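Side-chain contacts in 3-deoxy-d-manno-octulosonic-acid transferase (PDB 4BFC), which probably transfers Kdo (3-deoxy-D-manno-octulosonic acid) from CMP-Kdo to a lipid A precursor, its CMP-Kdo-binding domain being the part crystallised: residues L59-P64 and Q187-W192; R79-F84 and D117-L122; E89-Q92 and I97-R100; H99-G104 and W123-L128. All blocks are in the same frame, centred on the assembly; numbering follows the deposited sequence.

Overall arrangement
Contacts 1 and 4 are buried, contact 3 is partly buried, and contact 2 lies at the surface. Contact 1 is wholly apolar and joins helices 54-68 and 185-197, whereas contact 4 sets an arginine against a leucine and a tryptophan of helix 122-128. Contact 2 pairs the loops after strands 72-78 and 113-115, with a phenylalanine clasped at its centre and a sulfate bound nearby. Contact 3 fastens helix 84-93 to strand 98-100 through a threonine and a water; contact 4 starts from the same strand. Packing of L59 on C91 links contacts 1 and 3, and D117 of contact 2 ties contacts 3 and 4 together, through R100 and S102.

Contact 1 of 4, residues L59-P64 and Q187-W192; sequences LEALAP and QVVDIW
V189 packs its two methyls on A61 and L62. The methyl CG2 of V189 lies 3.7 Å from A61 CB and 3.9 Å from the backbone atom L62 N, which seats it against the main chain of helix 54-68. Its sister methyl CG1 takes the neighbouring spot, 4.0 Å from L62 CD1. Both branches are used because the valine holds CG1 opposite its backbone N (chi1 174°) while CG2 stands beside that N. The two helix segments run at 43° to each other with their axes 9.3 Å apart, and the CA atoms of L62 and V189 come within 6.2 Å.

The aromatic part of the contact is a single touch. L62 CD2 reaches the rim of the W192 indole near its plane, 4.1 Å from CZ3, and the leucine lies roughly at right angles to the tryptophan. One face of that ring is covered from within its own helix by V188 CG1.

Behind the interface W192 NE1 is hydrogen-bonded to C132 O, which ties the indole to strand 131-134. W192 also packs on V45 and I47, and L62 shares V45 beneath it. Both helices thus lean together over strand 43-50, the layered packing of helices on a parallel sheet in a Rossmann-like domain, probably one of the two that make up a GT-B glycosyltransferase.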
loop_
_atom_site.group_PDB
_atom_site.type_symbol
_atom_site.label_atom_id
_atom_site.label_comp_id
_atom_site.label_asym_id
_atom_site.label_seq_id
_atom_site.Cartn_x
_atom_site.Cartn_y
_atom_site.Cartn_z
ATOM N N LEU A 59 -22.204 7.137 1.082
ATOM C CA LEU A 59 -22.903 7.888 2.140
ATOM C C LEU A 59 -23.886 8.921 1.559
ATOM O O LEU A 59 -24.982 9.076 2.142
ATOM C CB LEU A 59 -22.011 8.546 3.163
ATOM C CG LEU A 59 -21.186 7.491 3.894
ATOM C CD1 LEU A 59 -20.118 8.260 4.691
ATOM C CD2 LEU A 59 -22.045 6.615 4.797
ATOM N N GLU A 60 -23.537 9.550 0.442
ATOM C CA GLU A 60 -24.464 10.547 -0.222
ATOM C C GLU A 60 -25.751 9.869 -0.664
ATOM O O GLU A 60 -26.865 10.431 -0.438
ATOM C CB GLU A 60 -23.829 11.125 -1.479
ATOM C CG GLU A 60 -22.965 12.344 -1.340
ATOM C CD GLU A 60 -22.363 12.764 -2.684
ATOM O OE1 GLU A 60 -22.449 12.000 -3.693
ATOM O OE2 GLU A 60 -21.758 13.845 -2.714
ATOM N N ALA A 61 -25.615 8.685 -1.271
ATOM C CA ALA A 61 -26.727 7.865 -1.788
ATOM C C ALA A 61 -27.584 7.369 -0.615
ATOM O O ALA A 61 -28.849 7.303 -0.701
ATOM C CB ALA A 61 -26.252 6.727 -2.689
ATOM N N LEU A 62 -26.924 7.067 0.505
ATOM C CA LEU A 62 -27.610 6.484 1.646
ATOM C C LEU A 62 -28.245 7.536 2.594
ATOM O O LEU A 62 -29.174 7.194 3.301
ATOM C CB LEU A 62 -26.595 5.631 2.457
ATOM C CG LEU A 62 -27.127 4.651 3.523
ATOM C CD1 LEU A 62 -27.918 3.483 2.964
ATOM C CD2 LEU A 62 -25.921 4.118 4.266
ATOM N N ALA A 63 -27.741 8.766 2.606
ATOM C CA ALA A 63 -28.120 9.773 3.607
ATOM C C ALA A 63 -29.657 10.004 3.670
ATOM O O ALA A 63 -30.162 10.065 4.756
ATOM C CB ALA A 63 -27.381 11.071 3.418
ATOM N N PRO A 64 -30.361 10.054 2.522
ATOM C CA PRO A 64 -31.846 10.229 2.649
ATOM C C PRO A 64 -32.471 9.127 3.488
ATOM O O PRO A 64 -33.399 9.396 4.271
ATOM C CB PRO A 64 -32.356 10.073 1.215
ATOM C CG PRO A 64 -31.186 10.249 0.343
ATOM C CD PRO A 64 -29.953 9.864 1.125
ATOM N N GLN A 187 -26.565 1.903 -6.902
ATOM C CA GLN A 187 -26.875 0.510 -6.963
ATOM C C GLN A 187 -26.457 -0.254 -5.706
ATOM O O GLN A 187 -27.129 -1.186 -5.343
ATOM C CB GLN A 187 -26.410 -0.146 -8.252
ATOM C CG GLN A 187 -26.960 -1.577 -8.353
ATOM C CD GLN A 187 -26.665 -2.209 -9.684
ATOM O OE1 GLN A 187 -25.724 -1.804 -10.393
ATOM N NE2 GLN A 187 -27.461 -3.222 -10.034
ATOM N N VAL A 188 -25.337 0.125 -5.050
ATOM C CA VAL A 188 -25.050 -0.513 -3.762
ATOM C C VAL A 188 -26.186 -0.288 -2.763
ATOM O O VAL A 188 -26.592 -1.212 -2.064
ATOM C CB VAL A 188 -23.784 0.105 -3.094
ATOM C CG1 VAL A 188 -23.618 -0.417 -1.678
ATOM C CG2 VAL A 188 -22.541 -0.176 -3.936
ATOM N N VAL A 189 -26.656 0.949 -2.681
ATOM C CA VAL A 189 -27.758 1.278 -1.753
ATOM C C VAL A 189 -29.045 0.547 -2.184
ATOM O O VAL A 189 -29.692 -0.030 -1.327
ATOM C CB VAL A 189 -27.996 2.774 -1.666
ATOM C CG1 VAL A 189 -29.234 3.082 -0.809
ATOM C CG2 VAL A 189 -26.787 3.469 -0.999
ATOM N N ASP A 190 -29.380 0.467 -3.485
ATOM C CA ASP A 190 -30.599 -0.307 -3.979
ATOM C C ASP A 190 -30.535 -1.723 -3.529
ATOM O O ASP A 190 -31.494 -2.330 -3.043
ATOM C CB ASP A 190 -30.667 -0.447 -5.523
ATOM C CG ASP A 190 -31.936 -1.184 -5.997
ATOM O OD1 ASP A 190 -32.975 -0.497 -5.999
ATOM O OD2 ASP A 190 -31.918 -2.416 -6.339
ATOM N N ILE A 191 -29.372 -2.295 -3.785
ATOM C CA ILE A 191 -29.190 -3.681 -3.496
ATOM C C ILE A 191 -29.323 -3.905 -1.967
ATOM O O ILE A 191 -29.973 -4.902 -1.531
ATOM C CB ILE A 191 -27.819 -4.233 -4.040
ATOM C CG1 ILE A 191 -27.789 -4.284 -5.591
ATOM C CG2 ILE A 191 -27.507 -5.567 -3.448
ATOM C CD1 ILE A 191 -26.382 -4.380 -6.188
ATOM N N TRP A 192 -28.698 -3.053 -1.161
ATOM C CA TRP A 192 -28.782 -3.199 0.278
ATOM C C TRP A 192 -30.250 -3.113 0.723
ATOM O O TRP A 192 -30.686 -3.944 1.487
ATOM C CB TRP A 192 -28.041 -2.085 0.972
ATOM C CG TRP A 192 -26.561 -2.343 1.103
ATOM C CD1 TRP A 192 -25.815 -3.480 0.810
ATOM C CD2 TRP A 192 -25.648 -1.389 1.676
ATOM N NE1 TRP A 192 -24.449 -3.265 1.149
ATOM C CE2 TRP A 192 -24.315 -1.996 1.651
ATOM C CE3 TRP A 192 -25.801 -0.096 2.191
ATOM C CZ2 TRP A 192 -23.229 -1.351 2.205
ATOM C CZ3 TRP A 192 -24.675 0.564 2.680
ATOM C CH2 TRP A 192 -23.425 -0.052 2.681
#

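Contact 2 of 4, residues R79-F84 and D117-L122; sequences RHPERF and DSMGEL. With BME (beta-mercaptoethanol), chain D; SO4 (sulfate ion), chain B.
F84 is clasped on one side by D117 and on the other by P81. The CH-pi contact comes from D117 CA, 3.6 Å from the centroid of the F84 ring and 13° off its normal; the CB of the same aspartate stands 3.4 Å from F84 CG. P81 CA covers the opposite face from within the loop. At the far rim S118 N approaches F84 CE2 obliquely. D117 CG stands between its backbone N and carbonyl carbon (chi1 58°), which turns the carboxylate away from the ring to S102 and R100 while CA and CB stay over it.

An aliphatic touch lies farther out, where M119 CE meets P81 CB at 3.8 Å and the two side chains cross at about a right angle.

Polar groups on the 79-84 loop face bound molecules. A sulfate accepts R79 NE on O4 (2.9 Å, in the guanidinium plane and almost straight at 174°) and H80 NE2 on O3 (2.6 Å, in the imidazole plane). Beta-mercaptoethanol O1 takes the backbone bond from E82 N at 2.9 Å, while the E82 carboxylate binds H145 and N146 of a second subunit. Loops after strands 72-78 and 113-115 meet here, at the C-terminal ends of the parallel strands, where Rossmann-like domains commonly bind ligands; the sulfate, probably from the crystallisation liquor, may mark an anion site, consistent with a CMP-Kdo-binding domain.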
loop_
_atom_site.group_PDB
_atom_site.type_symbol
_atom_site.label_atom_id
_atom_site.label_comp_id
_atom_site.label_asym_id
_atom_site.label_seq_id
_atom_site.Cartn_x
_atom_site.Cartn_y
_atom_site.Cartn_z
ATOM N N ARG A 79 -9.947 1.791 4.302
ATOM C CA ARG A 79 -8.806 0.868 4.154
ATOM C C ARG A 79 -7.534 1.413 4.783
ATOM O O ARG A 79 -6.749 0.679 5.387
ATOM C CB ARG A 79 -8.598 0.668 2.634
ATOM C CG ARG A 79 -7.381 -0.220 2.307
ATOM C CD ARG A 79 -7.552 -1.617 2.883
ATOM N NE ARG A 79 -6.450 -2.507 2.471
ATOM C CZ ARG A 79 -6.237 -3.707 2.926
ATOM N NH1 ARG A 79 -7.042 -4.219 3.860
ATOM N NH2 ARG A 79 -5.232 -4.434 2.358
ATOM N N HIS A 80 -7.330 2.716 4.617
ATOM C CA HIS A 80 -6.090 3.336 5.040
ATOM C C HIS A 80 -6.243 4.166 6.283
ATOM O O HIS A 80 -6.916 5.220 6.288
ATOM C CB HIS A 80 -5.500 4.173 3.940
ATOM C CG HIS A 80 -5.335 3.429 2.642
ATOM N ND1 HIS A 80 -6.262 3.500 1.652
ATOM C CD2 HIS A 80 -4.395 2.499 2.253
ATOM C CE1 HIS A 80 -5.868 2.664 0.652
ATOM N NE2 HIS A 80 -4.704 2.093 1.013
ATOM N N PRO A 81 -5.550 3.757 7.389
ATOM C CA PRO A 81 -5.701 4.578 8.612
ATOM C C PRO A 81 -5.407 6.084 8.539
ATOM O O PRO A 81 -6.035 6.901 9.300
ATOM C CB PRO A 81 -4.842 3.829 9.649
ATOM C CG PRO A 81 -4.953 2.405 9.183
ATOM C CD PRO A 81 -4.819 2.517 7.676
ATOM N N GLU A 82 -4.497 6.505 7.628
ATOM C CA GLU A 82 -4.145 7.894 7.537
ATOM C C GLU A 82 -5.370 8.723 7.091
ATOM O O GLU A 82 -5.447 9.879 7.388
ATOM C CB GLU A 82 -2.938 8.152 6.608
ATOM C CG GLU A 82 -3.161 7.795 5.158
ATOM C CD GLU A 82 -2.129 8.486 4.191
ATOM O OE1 GLU A 82 -1.382 9.355 4.634
ATOM O OE2 GLU A 82 -2.199 8.158 3.015
ATOM N N ARG A 83 -6.354 8.022 6.497
ATOM C CA ARG A 83 -7.574 8.649 6.016
ATOM C C ARG A 83 -8.706 8.703 7.021
ATOM O O ARG A 83 -9.761 9.218 6.699
ATOM C CB ARG A 83 -8.102 7.997 4.701
ATOM C CG ARG A 83 -7.232 8.242 3.480
ATOM C CD ARG A 83 -7.864 7.807 2.189
ATOM N NE ARG A 83 -9.073 8.592 1.868
ATOM C CZ ARG A 83 -10.295 8.072 1.901
ATOM N NH1 ARG A 83 -10.506 6.779 2.224
ATOM N NH2 ARG A 83 -11.335 8.863 1.584
ATOM N N PHE A 84 -8.565 8.103 8.217
ATOM C CA PHE A 84 -9.678 8.188 9.183
ATOM C C PHE A 84 -10.208 9.584 9.432
ATOM O O PHE A 84 -11.400 9.783 9.391
ATOM C CB PHE A 84 -9.233 7.531 10.500
ATOM C CG PHE A 84 -9.031 6.020 10.426
ATOM C CD1 PHE A 84 -9.463 5.197 9.336
ATOM C CD2 PHE A 84 -8.293 5.398 11.439
ATOM C CE1 PHE A 84 -9.293 3.807 9.376
ATOM C CE2 PHE A 84 -8.084 4.027 11.444
ATOM C CZ PHE A 84 -8.565 3.217 10.422
ATOM N N ASP A 117 -12.768 3.651 13.099
ATOM C CA ASP A 117 -11.420 4.198 12.867
ATOM C C ASP A 117 -10.434 3.595 13.867
ATOM O O ASP A 117 -9.852 4.350 14.716
ATOM C CB ASP A 117 -11.407 5.729 12.828
ATOM C CG ASP A 117 -11.956 6.407 14.102
ATOM O OD1 ASP A 117 -12.649 5.739 14.901
ATOM O OD2 ASP A 117 -11.567 7.573 14.279
ATOM N N SER A 118 -10.187 2.303 13.691
ATOM C CA SER A 118 -9.252 1.551 14.521
ATOM C C SER A 118 -8.527 0.506 13.679
ATOM O O SER A 118 -8.888 0.249 12.556
ATOM C CB SER A 118 -10.047 0.871 15.613
ATOM O OG SER A 118 -10.848 -0.209 15.094
ATOM N N MET A 119 -7.480 -0.133 14.216
ATOM C CA MET A 119 -6.747 -1.081 13.415
ATOM C C MET A 119 -7.061 -2.510 13.873
ATOM O O MET A 119 -7.269 -2.769 15.073
ATOM C CB MET A 119 -5.242 -0.735 13.443
ATOM C CG MET A 119 -4.910 0.602 12.754
ATOM S SD MET A 119 -3.221 0.589 12.177
ATOM C CE MET A 119 -2.745 2.299 12.462
ATOM N N GLY A 120 -7.279 -3.424 12.937
ATOM C CA GLY A 120 -7.337 -4.842 13.237
ATOM C C GLY A 120 -8.698 -5.398 13.624
ATOM O O GLY A 120 -8.793 -6.513 14.125
ATOM N N GLU A 121 -9.756 -4.610 13.415
ATOM C CA GLU A 121 -11.061 -4.999 13.919
ATOM C C GLU A 121 -12.127 -5.220 12.840
ATOM O O GLU A 121 -13.303 -5.445 13.151
ATOM C CB GLU A 121 -11.555 -3.942 14.912
ATOM C CG GLU A 121 -10.660 -3.589 16.060
ATOM C CD GLU A 121 -11.429 -2.819 17.129
ATOM O OE1 GLU A 121 -11.706 -1.632 16.935
ATOM O OE2 GLU A 121 -11.797 -3.438 18.163
ATOM N N LEU A 122 -11.700 -5.261 11.571
ATOM C CA LEU A 122 -12.634 -5.557 10.474
ATOM C C LEU A 122 -13.595 -6.747 10.724
ATOM O O LEU A 122 -14.821 -6.655 10.396
ATOM C CB LEU A 122 -11.840 -5.693 9.152
ATOM C CG LEU A 122 -12.692 -5.612 7.899
ATOM C CD1 LEU A 122 -13.585 -4.368 7.804
ATOM C CD2 LEU A 122 -11.827 -5.869 6.675
HETATM C C1 BME D . -1.343 4.292 7.236
HETATM C C2 BME D . -0.880 5.284 8.228
HETATM O O1 BME D . -2.418 4.815 6.456
HETATM S S2 BME D . 0.367 6.326 7.426
HETATM S S SO4 B . -4.184 -0.976 -0.727
HETATM O O1 SO4 B . -3.142 -1.932 -1.248
HETATM O O2 SO4 B . -5.413 -1.161 -1.543
HETATM O O3 SO4 B . -3.830 0.472 -0.838
HETATM O O4 SO4 B . -4.476 -1.444 0.611
#

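Contact 3 of 4, residues E89-Q92 and I97-R100; sequences EICQ and ITHR
T98 points its side chain at C91 and Q92, and its chi1 of -51° divides the work between its two branches. OG1 stands opposite the carbonyl carbon, while CG2 takes the place opposite the backbone N. Q92 is folded twice, at chi1 (-72°) and again at chi2 (-52°), and this double bend returns its amide from the side of the helix toward the strand.

The hydroxyl then lies 3.3 Å from C91 CB, and the methyl CG2 packs alongside the cysteine, 3.9 Å from the same CB and 4.1 Å from SG. OG1 is hydrogen-bonded to L96 O, in the turn between helix and strand, so this polar atom is satisfied although its neighbour on the helix is a methylene.

Q92 OE1 stays 3.7 Å from T98 OG1 and engages the strand through a water instead. That water donates to Q92 OE1 at 2.9 Å and accepts from T98 N at 3.0 Å, bridging a helix side chain to a strand amide.

Beneath the threonine are V113 and L115 of the adjoining strand; C91 rests on V113 as well and on L59 of helix 54-68. R100, two residues along, is held by a salt bridge to D85 and a cation-pi contact with F88, which links the end of strand 98-100 to the first half of helix 84-93. The helix lies over the sheet and leads through a short turn into strand 98-100, one of the two outermost strands, as in the second half of a beta-alpha-beta crossover of a Rossmann-like fold.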
loop_
_atom_site.group_PDB
_atom_site.type_symbol
_atom_site.label_atom_id
_atom_site.label_comp_id
_atom_site.label_asym_id
_atom_site.label_seq_id
_atom_site.Cartn_x
_atom_site.Cartn_y
_atom_site.Cartn_z
ATOM N N GLU A 89 -14.450 13.910 8.314
ATOM C CA GLU A 89 -14.881 15.157 7.651
ATOM C C GLU A 89 -15.940 14.984 6.556
ATOM O O GLU A 89 -16.835 15.821 6.418
ATOM C CB GLU A 89 -13.729 15.969 7.127
ATOM C CG GLU A 89 -12.804 16.467 8.192
ATOM C CD GLU A 89 -13.530 17.314 9.204
ATOM O OE1 GLU A 89 -14.208 18.288 8.808
ATOM O OE2 GLU A 89 -13.439 16.971 10.399
ATOM N N ILE A 90 -15.830 13.916 5.776
ATOM C CA ILE A 90 -16.833 13.546 4.756
ATOM C C ILE A 90 -18.186 13.363 5.421
ATOM O O ILE A 90 -19.203 13.892 4.938
ATOM C CB ILE A 90 -16.398 12.284 3.984
ATOM C CG1 ILE A 90 -15.159 12.583 3.129
ATOM C CG2 ILE A 90 -17.547 11.705 3.155
ATOM C CD1 ILE A 90 -14.493 11.327 2.512
ATOM N N CYS A 91 -18.201 12.620 6.536
ATOM C CA CYS A 91 -19.446 12.321 7.294
ATOM C C CYS A 91 -20.052 13.604 7.850
ATOM O O CYS A 91 -21.264 13.825 7.733
ATOM C CB CYS A 91 -19.104 11.364 8.441
ATOM S SG CYS A 91 -18.642 9.728 7.858
ATOM N N GLN A 92 -19.194 14.405 8.489
ATOM C CA GLN A 92 -19.602 15.702 9.055
ATOM C C GLN A 92 -20.218 16.635 8.048
ATOM O O GLN A 92 -21.232 17.279 8.370
ATOM C CB GLN A 92 -18.426 16.373 9.732
ATOM C CG GLN A 92 -18.024 15.707 11.057
ATOM C CD GLN A 92 -19.148 15.506 12.051
ATOM O OE1 GLN A 92 -19.831 14.479 12.060
ATOM N NE2 GLN A 92 -19.333 16.483 12.914
ATOM N N ILE A 97 -25.045 12.218 11.834
ATOM C CA ILE A 97 -24.579 12.044 13.204
ATOM C C ILE A 97 -23.561 10.894 13.203
ATOM O O ILE A 97 -23.939 9.745 12.901
ATOM C CB ILE A 97 -25.733 11.789 14.188
ATOM C CG1 ILE A 97 -26.635 13.047 14.293
ATOM C CG2 ILE A 97 -25.194 11.337 15.555
ATOM C CD1 ILE A 97 -27.953 12.822 15.010
ATOM N N THR A 98 -22.311 11.174 13.595
ATOM C CA THR A 98 -21.183 10.218 13.437
ATOM C C THR A 98 -20.414 10.041 14.749
ATOM O O THR A 98 -20.028 11.052 15.370
ATOM C CB THR A 98 -20.222 10.754 12.363
ATOM O OG1 THR A 98 -20.947 11.084 11.165
ATOM C CG2 THR A 98 -19.050 9.714 11.978
ATOM N N HIS A 99 -20.308 8.803 15.203
ATOM C CA HIS A 99 -19.546 8.406 16.383
ATOM C C HIS A 99 -18.362 7.599 15.961
ATOM O O HIS A 99 -18.328 6.995 14.840
ATOM C CB HIS A 99 -20.456 7.695 17.367
ATOM C CG HIS A 99 -21.582 8.577 17.819
ATOM N ND1 HIS A 99 -21.375 9.791 18.417
ATOM C CD2 HIS A 99 -22.947 8.466 17.618
ATOM C CE1 HIS A 99 -22.587 10.377 18.634
ATOM N NE2 HIS A 99 -23.529 9.572 18.141
ATOM N N ARG A 100 -17.321 7.654 16.788
ATOM C CA ARG A 100 -15.974 7.115 16.408
ATOM C C ARG A 100 -15.423 6.075 17.357
ATOM O O ARG A 100 -15.366 6.287 18.587
ATOM C CB ARG A 100 -14.934 8.254 16.305
ATOM C CG ARG A 100 -15.292 9.397 15.389
ATOM C CD ARG A 100 -14.204 10.441 15.408
ATOM N NE ARG A 100 -13.078 9.965 14.615
ATOM C CZ ARG A 100 -12.182 10.772 13.977
ATOM N NH1 ARG A 100 -12.248 12.109 14.049
ATOM N NH2 ARG A 100 -11.221 10.223 13.198
HETATM O O HOH W 1 -21.663 14.001 14.222
#

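Contact 4 of 4, residues H99-G104 and W123-L128; sequences HRRSMG and WLWYAL
R101 packs against W125 and L124 in a buried contact of an arginine with apolar groups, placed where the chain leaves strand 98-100 in a short 3-10 turn and faces helix 122-128. The arginine starts out opposite its backbone N (chi1 179°) and turns at chi2 (61°), which brings its outer part alongside the edge of the six-membered ring of the indole. NE lies in the plane of the tryptophan ring, at its edge, 3.7 Å from W125 CZ2. Seen from the arginine the relation is reversed: W125 CH2 sits over one face of the guanidinium, toward its rim, and the two planes stand 82° apart.

The helix packs beside a parallel, Rossmann-like sheet, and R101 links the turn after edge strand 98-100 to this helix of the connection between strands 113-115 and 131-134. NH2 approaches L124 CD2 obliquely at 3.5 Å, the leucine crossing it at about a right angle. L124 CG also lies over a face of the W125 ring, 3.9 Å above its plane. R101 NH2 forms a salt bridge with E121, just before the helix, and a weak hydrogen bond to Q29 OE1 of helix 24-36.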
loop_
_atom_site.group_PDB
_atom_site.type_symbol
_atom_site.label_atom_id
_atom_site.label_comp_id
_atom_site.label_asym_id
_atom_site.label_seq_id
_atom_site.Cartn_x
_atom_site.Cartn_y
_atom_site.Cartn_z
ATOM N N HIS A 99 -20.308 8.803 15.203
ATOM C CA HIS A 99 -19.546 8.406 16.383
ATOM C C HIS A 99 -18.362 7.599 15.961
ATOM O O HIS A 99 -18.328 6.995 14.840
ATOM C CB HIS A 99 -20.456 7.695 17.367
ATOM C CG HIS A 99 -21.582 8.577 17.819
ATOM N ND1 HIS A 99 -21.375 9.791 18.417
ATOM C CD2 HIS A 99 -22.947 8.466 17.618
ATOM C CE1 HIS A 99 -22.587 10.377 18.634
ATOM N NE2 HIS A 99 -23.529 9.572 18.141
ATOM N N ARG A 100 -17.321 7.654 16.788
ATOM C CA ARG A 100 -15.974 7.115 16.408
ATOM C C ARG A 100 -15.423 6.075 17.357
ATOM O O ARG A 100 -15.366 6.287 18.587
ATOM C CB ARG A 100 -14.934 8.254 16.305
ATOM C CG ARG A 100 -15.292 9.397 15.389
ATOM C CD ARG A 100 -14.204 10.441 15.408
ATOM N NE ARG A 100 -13.078 9.965 14.615
ATOM C CZ ARG A 100 -12.182 10.772 13.977
ATOM N NH1 ARG A 100 -12.248 12.109 14.049
ATOM N NH2 ARG A 100 -11.221 10.223 13.198
ATOM N N ARG A 101 -15.040 4.912 16.844
ATOM C CA ARG A 101 -14.418 3.889 17.636
ATOM C C ARG A 101 -13.160 4.470 18.321
ATOM O O ARG A 101 -12.899 4.150 19.472
ATOM C CB ARG A 101 -14.009 2.704 16.705
ATOM C CG ARG A 101 -13.308 1.539 17.364
ATOM C CD ARG A 101 -14.196 0.879 18.419
ATOM N NE ARG A 101 -13.745 -0.459 18.691
ATOM C CZ ARG A 101 -14.326 -1.249 19.588
ATOM N NH1 ARG A 101 -15.322 -0.762 20.314
ATOM N NH2 ARG A 101 -13.873 -2.482 19.758
ATOM N N SER A 102 -12.416 5.315 17.613
ATOM C CA SER A 102 -11.152 5.837 18.208
ATOM C C SER A 102 -11.340 6.675 19.447
ATOM O O SER A 102 -10.346 6.901 20.175
ATOM C CB SER A 102 -10.384 6.667 17.202
ATOM O OG SER A 102 -10.998 7.873 16.841
ATOM N N MET A 103 -12.569 7.171 19.641
ATOM C CA MET A 103 -12.906 7.976 20.832
ATOM C C MET A 103 -13.645 7.163 21.890
ATOM O O MET A 103 -14.239 7.726 22.848
ATOM C CB MET A 103 -13.724 9.176 20.428
ATOM C CG MET A 103 -13.027 10.098 19.457
ATOM S SD MET A 103 -14.138 11.404 18.987
ATOM C CE MET A 103 -14.763 12.050 20.558
ATOM N N GLY A 104 -13.599 5.843 21.746
ATOM C CA GLY A 104 -14.290 4.864 22.615
ATOM C C GLY A 104 -15.793 5.073 22.560
ATOM O O GLY A 104 -16.511 4.787 23.527
ATOM N N TRP A 123 -13.112 -7.879 11.296
ATOM C CA TRP A 123 -13.938 -9.035 11.617
ATOM C C TRP A 123 -15.056 -8.695 12.582
ATOM O O TRP A 123 -16.150 -9.170 12.431
ATOM C CB TRP A 123 -13.112 -10.198 12.172
ATOM C CG TRP A 123 -12.517 -10.995 11.045
ATOM C CD1 TRP A 123 -11.631 -10.536 10.074
ATOM C CD2 TRP A 123 -12.814 -12.399 10.668
ATOM N NE1 TRP A 123 -11.328 -11.537 9.178
ATOM C CE2 TRP A 123 -12.002 -12.677 9.473
ATOM C CE3 TRP A 123 -13.619 -13.415 11.189
ATOM C CZ2 TRP A 123 -12.017 -13.926 8.841
ATOM C CZ3 TRP A 123 -13.628 -14.666 10.536
ATOM C CH2 TRP A 123 -12.841 -14.909 9.392
ATOM N N LEU A 124 -14.763 -7.858 13.576
ATOM C CA LEU A 124 -15.813 -7.464 14.503
ATOM C C LEU A 124 -16.988 -6.792 13.743
ATOM O O LEU A 124 -18.145 -7.132 14.018
ATOM C CB LEU A 124 -15.253 -6.500 15.574
ATOM C CG LEU A 124 -16.110 -5.768 16.620
ATOM C CD1 LEU A 124 -16.906 -6.822 17.341
ATOM C CD2 LEU A 124 -15.221 -4.929 17.583
ATOM N N TRP A 125 -16.658 -5.825 12.874
ATOM C CA TRP A 125 -17.694 -5.048 12.139
ATOM C C TRP A 125 -18.457 -5.957 11.214
ATOM O O TRP A 125 -19.669 -5.921 11.204
ATOM C CB TRP A 125 -17.110 -3.860 11.413
ATOM C CG TRP A 125 -16.201 -3.079 12.354
ATOM C CD1 TRP A 125 -14.871 -2.802 12.169
ATOM C CD2 TRP A 125 -16.513 -2.635 13.714
ATOM N NE1 TRP A 125 -14.333 -2.185 13.277
ATOM C CE2 TRP A 125 -15.272 -2.054 14.244
ATOM C CE3 TRP A 125 -17.643 -2.675 14.519
ATOM C CZ2 TRP A 125 -15.202 -1.532 15.505
ATOM C CZ3 TRP A 125 -17.545 -2.180 15.835
ATOM C CH2 TRP A 125 -16.365 -1.571 16.283
ATOM N N TYR A 126 -17.763 -6.768 10.409
ATOM C CA TYR A 126 -18.551 -7.765 9.596
ATOM C C TYR A 126 -19.482 -8.646 10.469
ATOM O O TYR A 126 -20.609 -8.915 10.114
ATOM C CB TYR A 126 -17.595 -8.741 8.885
ATOM C CG TYR A 126 -16.828 -8.189 7.728
ATOM C CD1 TYR A 126 -17.487 -7.393 6.782
ATOM C CD2 TYR A 126 -15.456 -8.478 7.538
ATOM C CE1 TYR A 126 -16.830 -6.889 5.685
ATOM C CE2 TYR A 126 -14.790 -7.974 6.419
ATOM C CZ TYR A 126 -15.477 -7.196 5.508
ATOM O OH TYR A 126 -14.853 -6.718 4.412
ATOM N N ALA A 127 -19.017 -9.064 11.648
ATOM C CA ALA A 127 -19.844 -9.922 12.509
ATOM C C ALA A 127 -21.097 -9.167 13.048
ATOM O O ALA A 127 -22.064 -9.784 13.505
ATOM C CB ALA A 127 -19.024 -10.471 13.668
ATOM N N LEU A 128 -21.066 -7.851 12.980
ATOM C CA LEU A 128 -22.206 -7.014 13.406
ATOM C C LEU A 128 -23.130 -6.610 12.244
ATOM O O LEU A 128 -24.185 -5.954 12.456
ATOM C CB LEU A 128 -21.729 -5.787 14.206
ATOM C CG LEU A 128 -21.099 -6.105 15.583
ATOM C CD1 LEU A 128 -20.581 -4.823 16.200
ATOM C CD2 LEU A 128 -22.145 -6.736 16.502
#